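Local coordinates for protein cellulase (Soil metagenome, PDB 5I2U) that probably hydrolyses the beta-1,4-glucosidic bonds of cellulose as a halotolerant member of glycoside hydrolase family 5, at residues A[99-104]-A[136-141]; A[113-118]-A[123-128]. All blocks are in the same frame, centred on the assembly; numbering follows the deposited sequence.

Contact 1. Residues A[99-104]-A[136-141]; sequences NYRENP and TEEAKT
With its CG anti to the backbone N (chi1 172°), Tyr-100 sends its ring from the loop toward helix 136-150, where Glu-138 presents its CB and backbone carbonyl. At chi1 -64°, Arg-101 sets CG opposite its own carbonyl carbon, and the first methylenes run alongside Glu-138. The touching is light. Tyr-100 CE2 comes to 4.3 Å from Glu-138 O, an oblique approach to the ring, and the same carbon is 4.4 Å from Glu-138 CB. Beside it, Arg-101 CG meets Glu-138 CG at 4.4 Å, methylene against methylene. The charged ends do not pair: Arg-101 NE stays 5.8 Å from Glu-138 OE2, so any attraction between them is probably long-range and weak. The guanidinium is held instead within its own loop, where NH2 donates to Leu-94 O, and one of its faces has Asn-99 OD1 3.5 Å above the plane, offset toward the rim.

That same Asn-99 OD1 shapes the turn. It accepts from Glu-102 N at 3.2 Å, with the donor 46° out of the carbonyl plane, and more weakly from Arg-101 N. On the helix, Thr-141 OG1 donates to Glu-137 O at 2.7 Å, reaching it from the face opposite to that used by Thr-141 N. Phe-142 meets the Tyr-100 ring edge-to-face, extending the contact along the helix. Asn-103 then N-caps helix 104-120 through Phe-106 N. The Asx motif at Asn-99 shapes a beta-alpha loop of the TIM barrel, and that loop rests against the first turns of helix 136-150, the next helix round the barrel.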
loop_
_atom_site.group_PDB
_atom_site.type_symbol
_atom_site.label_atom_id
_atom_site.label_comp_id
_atom_site.label_asym_id
_atom_site.label_seq_id
_atom_site.Cartn_x
_atom_site.Cartn_y
_atom_site.Cartn_z
ATOM N N ASN A 99 -8.042 -17.003 -4.158
ATOM C CA ASN A 99 -6.967 -16.070 -4.537
ATOM C C ASN A 99 -6.698 -16.020 -6.040
ATOM O O ASN A 99 -7.316 -16.752 -6.810
ATOM C CB ASN A 99 -5.684 -16.458 -3.803
ATOM C CG ASN A 99 -5.149 -17.804 -4.253
ATOM O OD1 ASN A 99 -4.663 -17.940 -5.370
ATOM N ND2 ASN A 99 -5.241 -18.807 -3.389
ATOM N N TYR A 100 -5.742 -15.167 -6.438
ATOM C CA TYR A 100 -5.396 -14.944 -7.852
ATOM C C TYR A 100 -4.964 -16.211 -8.626
ATOM O O TYR A 100 -5.386 -16.413 -9.761
ATOM C CB TYR A 100 -4.332 -13.830 -7.956
ATOM C CG TYR A 100 -3.742 -13.621 -9.336
ATOM C CD1 TYR A 100 -4.473 -13.000 -10.344
ATOM C CD2 TYR A 100 -2.451 -14.056 -9.638
ATOM C CE1 TYR A 100 -3.930 -12.813 -11.609
ATOM C CE2 TYR A 100 -1.890 -13.868 -10.904
ATOM C CZ TYR A 100 -2.641 -13.249 -11.883
ATOM O OH TYR A 100 -2.090 -13.059 -13.128
ATOM N N ARG A 101 -4.160 -17.063 -7.992
ATOM C CA ARG A 101 -3.693 -18.311 -8.612
ATOM C C ARG A 101 -4.863 -19.266 -8.912
ATOM O O ARG A 101 -4.970 -19.819 -10.007
ATOM C CB ARG A 101 -2.645 -18.988 -7.723
ATOM C CG ARG A 101 -1.389 -18.147 -7.565
ATOM C CD ARG A 101 -0.410 -18.627 -6.509
ATOM N NE ARG A 101 -0.993 -18.650 -5.167
ATOM C CZ ARG A 101 -1.411 -19.740 -4.506
ATOM N NH1 ARG A 101 -1.333 -20.973 -5.031
ATOM N NH2 ARG A 101 -1.920 -19.600 -3.288
ATOM N N GLU A 102 -5.752 -19.421 -7.939
ATOM C CA GLU A 102 -6.924 -20.281 -8.071
ATOM C C GLU A 102 -8.025 -19.641 -8.941
ATOM O O GLU A 102 -8.708 -20.348 -9.670
ATOM C CB GLU A 102 -7.411 -20.671 -6.666
ATOM C CG GLU A 102 -8.499 -21.716 -6.602
ATOM C CD GLU A 102 -9.278 -21.635 -5.301
ATOM O OE1 GLU A 102 -8.627 -21.471 -4.235
ATOM O OE2 GLU A 102 -10.535 -21.713 -5.355
ATOM N N ASN A 103 -8.180 -18.318 -8.901
ATOM C CA ASN A 103 -9.271 -17.649 -9.622
ATOM C C ASN A 103 -8.819 -16.249 -10.065
ATOM O O ASN A 103 -9.182 -15.250 -9.436
ATOM C CB ASN A 103 -10.531 -17.607 -8.729
ATOM C CG ASN A 103 -11.774 -17.094 -9.455
ATOM O OD1 ASN A 103 -11.721 -16.666 -10.606
ATOM N ND2 ASN A 103 -12.903 -17.100 -8.754
ATOM N N PRO A 104 -8.028 -16.173 -11.156
ATOM C CA PRO A 104 -7.532 -14.869 -11.620
ATOM C C PRO A 104 -8.593 -13.964 -12.266
ATOM O O PRO A 104 -8.446 -12.746 -12.233
ATOM C CB PRO A 104 -6.432 -15.240 -12.631
ATOM C CG PRO A 104 -6.802 -16.607 -13.125
ATOM C CD PRO A 104 -7.526 -17.285 -11.988
ATOM N N THR A 136 7.107 -16.041 -8.208
ATOM C CA THR A 136 7.905 -15.260 -9.167
ATOM C C THR A 136 7.293 -15.180 -10.566
ATOM O O THR A 136 7.182 -14.101 -11.132
ATOM C CB THR A 136 9.345 -15.812 -9.271
ATOM O OG1 THR A 136 9.861 -16.085 -7.962
ATOM C CG2 THR A 136 10.266 -14.814 -9.952
ATOM N N GLU A 137 6.883 -16.310 -11.117
ATOM C CA GLU A 137 6.377 -16.353 -12.495
ATOM C C GLU A 137 4.987 -15.731 -12.613
ATOM O O GLU A 137 4.670 -15.092 -13.621
ATOM C CB GLU A 137 6.411 -17.813 -13.022
ATOM C CG GLU A 137 6.316 -18.061 -14.532
ATOM C CD GLU A 137 7.168 -17.090 -15.339
ATOM O OE1 GLU A 137 8.373 -17.367 -15.422
ATOM O OE2 GLU A 137 6.658 -16.054 -15.853
ATOM N N GLU A 138 4.174 -15.885 -11.566
ATOM C CA GLU A 138 2.826 -15.302 -11.531
ATOM C C GLU A 138 2.933 -13.774 -11.456
ATOM O O GLU A 138 2.160 -13.049 -12.116
ATOM C CB GLU A 138 1.983 -15.789 -10.325
ATOM C CG GLU A 138 2.313 -17.124 -9.633
ATOM C CD GLU A 138 2.147 -18.418 -10.409
ATOM O OE1 GLU A 138 1.703 -18.417 -11.579
ATOM O OE2 GLU A 138 2.473 -19.464 -9.779
ATOM N N ALA A 139 3.872 -13.306 -10.620
ATOM C CA ALA A 139 4.131 -11.872 -10.463
ATOM C C ALA A 139 4.562 -11.230 -11.789
ATOM O O ALA A 139 4.021 -10.192 -12.177
ATOM C CB ALA A 139 5.177 -11.620 -9.385
ATOM N N LYS A 140 5.490 -11.877 -12.497
ATOM C CA LYS A 140 5.950 -11.371 -13.795
ATOM C C LYS A 140 4.832 -11.284 -14.811
ATOM O O LYS A 140 4.714 -10.295 -15.513
ATOM C CB LYS A 140 7.072 -12.237 -14.363
ATOM C CG LYS A 140 8.381 -12.144 -13.591
ATOM C CD LYS A 140 9.311 -13.291 -13.956
ATOM C CE LYS A 140 10.708 -13.034 -13.434
ATOM N NZ LYS A 140 11.688 -14.091 -13.813
ATOM N N THR A 141 4.006 -12.318 -14.894
ATOM C CA THR A 141 2.921 -12.321 -15.878
ATOM C C THR A 141 1.848 -11.318 -15.525
ATOM O O THR A 141 1.309 -10.663 -16.407
ATOM C CB THR A 141 2.266 -13.690 -15.952
ATOM O OG1 THR A 141 3.280 -14.696 -15.871
ATOM C CG2 THR A 141 1.423 -13.888 -17.207
#

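Contact 2. Residues A[113-118]-A[123-128]; sequences PVIESA and IYVIID
This is the alpha-to-beta half of a beta-alpha-beta unit in the TIM barrel (strand 87-93, helix 104-120, strand 124-130): helix 104-120 packs outside strand 124-130 and runs nearly antiparallel to it, the short axes 8.0 Å apart at 157°. Ala-118 faces the strand, its CB lying 3.6 Å from Val-125 CB. Val-125 points back toward the helix, and its CG2, anti to the backbone N (chi1 58° for CG1), reaches the flank of Ile-115, 4.4 Å from Ile-115 CG1. One turn of helix before Ala-118, Ile-115 extends its chain across that of Ile-127 at about a right angle, with the two CD1 methyls 3.7 Å apart. An alanine in place of Ile-115 lacks both CG1 and CD1, which would probably leave Ile-127 CG1 and CD1 without their partner and open a gap between helix and strand. Val-88 of strand 87-93 and Val-156 of strand 156-159 flank Val-125 as barrel neighbours. At the turn itself, Ile-123 CG1 sits 3.8 Å from Ala-118 CA. There the one polar link forms: Ile-123 N donates to Ala-118 O at 2.9 Å, in the carbonyl plane, with an N-H...O angle of 157°.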
loop_
_atom_site.group_PDB
_atom_site.type_symbol
_atom_site.label_atom_id
_atom_site.label_comp_id
_atom_site.label_asym_id
_atom_site.label_seq_id
_atom_site.Cartn_x
_atom_site.Cartn_y
_atom_site.Cartn_z
ATOM N N PRO A 113 -12.223 -2.181 -11.422
ATOM C CA PRO A 113 -12.989 -0.978 -11.060
ATOM C C PRO A 113 -12.281 -0.063 -10.050
ATOM O O PRO A 113 -12.455 1.144 -10.106
ATOM C CB PRO A 113 -14.290 -1.541 -10.466
ATOM C CG PRO A 113 -14.026 -2.982 -10.190
ATOM C CD PRO A 113 -13.000 -3.412 -11.180
ATOM N N VAL A 114 -11.465 -0.631 -9.160
ATOM C CA VAL A 114 -10.705 0.177 -8.207
ATOM C C VAL A 114 -9.647 1.027 -8.933
ATOM O O VAL A 114 -9.491 2.221 -8.637
ATOM C CB VAL A 114 -10.074 -0.703 -7.110
ATOM C CG1 VAL A 114 -9.187 0.111 -6.151
ATOM C CG2 VAL A 114 -11.178 -1.413 -6.326
ATOM N N ILE A 115 -8.925 0.410 -9.876
ATOM C CA ILE A 115 -7.900 1.116 -10.674
ATOM C C ILE A 115 -8.559 2.186 -11.534
ATOM O O ILE A 115 -8.144 3.343 -11.513
ATOM C CB ILE A 115 -7.082 0.152 -11.566
ATOM C CG1 ILE A 115 -6.242 -0.809 -10.714
ATOM C CG2 ILE A 115 -6.146 0.931 -12.493
ATOM C CD1 ILE A 115 -5.834 -2.078 -11.433
ATOM N N GLU A 116 -9.593 1.789 -12.274
ATOM C CA GLU A 116 -10.344 2.726 -13.107
ATOM C C GLU A 116 -10.889 3.887 -12.284
ATOM O O GLU A 116 -10.733 5.040 -12.672
ATOM C CB GLU A 116 -11.480 2.021 -13.850
ATOM C CG GLU A 116 -11.035 1.236 -15.080
ATOM C CD GLU A 116 -12.166 0.422 -15.694
ATOM O OE1 GLU A 116 -13.310 0.458 -15.164
ATOM O OE2 GLU A 116 -11.910 -0.259 -16.711
ATOM N N SER A 117 -11.495 3.591 -11.145
ATOM C CA SER A 117 -12.090 4.639 -10.310
ATOM C C SER A 117 -11.039 5.626 -9.758
ATOM O O SER A 117 -11.307 6.825 -9.643
ATOM C CB SER A 117 -12.917 4.024 -9.176
ATOM O OG SER A 117 -13.539 5.030 -8.385
ATOM N N ALA A 118 -9.853 5.119 -9.422
ATOM C CA ALA A 118 -8.742 5.980 -9.012
ATOM C C ALA A 118 -8.292 6.921 -10.153
ATOM O O ALA A 118 -7.939 8.077 -9.913
ATOM C CB ALA A 118 -7.574 5.129 -8.536
ATOM N N ILE A 123 -6.905 10.174 -8.171
ATOM C CA ILE A 123 -6.031 9.744 -7.071
ATOM C C ILE A 123 -5.099 8.603 -7.488
ATOM O O ILE A 123 -5.317 7.943 -8.511
ATOM C CB ILE A 123 -6.821 9.365 -5.796
ATOM C CG1 ILE A 123 -7.779 8.197 -6.054
ATOM C CG2 ILE A 123 -7.600 10.573 -5.267
ATOM C CD1 ILE A 123 -8.133 7.423 -4.798
ATOM N N TYR A 124 -4.051 8.404 -6.684
ATOM C CA TYR A 124 -3.060 7.370 -6.935
ATOM C C TYR A 124 -3.602 6.039 -6.440
ATOM O O TYR A 124 -4.445 5.986 -5.521
ATOM C CB TYR A 124 -1.700 7.716 -6.276
ATOM C CG TYR A 124 -1.056 8.943 -6.897
ATOM C CD1 TYR A 124 -0.232 8.830 -8.023
ATOM C CD2 TYR A 124 -1.303 10.217 -6.391
ATOM C CE1 TYR A 124 0.329 9.951 -8.618
ATOM C CE2 TYR A 124 -0.734 11.339 -6.969
ATOM C CZ TYR A 124 0.070 11.200 -8.092
ATOM O OH TYR A 124 0.624 12.308 -8.673
ATOM N N VAL A 125 -3.112 4.964 -7.054
ATOM C CA VAL A 125 -3.583 3.640 -6.735
ATOM C C VAL A 125 -2.423 2.658 -6.718
ATOM O O VAL A 125 -1.596 2.633 -7.649
ATOM C CB VAL A 125 -4.709 3.191 -7.698
ATOM C CG1 VAL A 125 -4.256 3.216 -9.158
ATOM C CG2 VAL A 125 -5.223 1.816 -7.306
ATOM N N ILE A 126 -2.355 1.872 -5.645
ATOM C CA ILE A 126 -1.333 0.856 -5.507
ATOM C C ILE A 126 -1.949 -0.446 -5.959
ATOM O O ILE A 126 -3.002 -0.826 -5.468
ATOM C CB ILE A 126 -0.808 0.724 -4.047
ATOM C CG1 ILE A 126 -0.091 2.019 -3.626
ATOM C CG2 ILE A 126 0.161 -0.454 -3.914
ATOM C CD1 ILE A 126 0.134 2.125 -2.127
ATOM N N ILE A 127 -1.292 -1.110 -6.901
ATOM C CA ILE A 127 -1.675 -2.450 -7.327
ATOM C C ILE A 127 -0.789 -3.411 -6.570
ATOM O O ILE A 127 0.390 -3.541 -6.886
ATOM C CB ILE A 127 -1.543 -2.644 -8.860
ATOM C CG1 ILE A 127 -2.462 -1.658 -9.608
ATOM C CG2 ILE A 127 -1.936 -4.060 -9.254
ATOM C CD1 ILE A 127 -2.217 -1.601 -11.097
ATOM N N ASP A 128 -1.382 -4.078 -5.578
ATOM C CA ASP A 128 -0.648 -4.857 -4.589
ATOM C C ASP A 128 -0.854 -6.376 -4.802
ATOM O O ASP A 128 -1.958 -6.901 -4.698
ATOM C CB ASP A 128 -1.007 -4.370 -3.163
ATOM C CG ASP A 128 -0.746 -5.413 -2.061
ATOM O OD1 ASP A 128 0.238 -6.184 -2.131
ATOM O OD2 ASP A 128 -1.547 -5.432 -1.094
#

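Contact 2 is core and contact 1 is surface. All seven touching residues of 113-118 with 123-128 are buried, whereas none of the three in 99-104 with 136-141 is. They join different but consecutive elements: the loop 99-104 runs into helix 104-120, and strand 124-130 is followed by helix 136-150, so contact 2 is nested within the chain loop that contact 1 closes. Their centres lie 19 Å apart and they do not touch. Chemistry follows place: close-packed aliphatic branches and a backbone hydrogen bond between barrel and helix layer in contact 2, against a tyrosine ring and an arginine methylene resting on Glu-138 of a helix in contact 1.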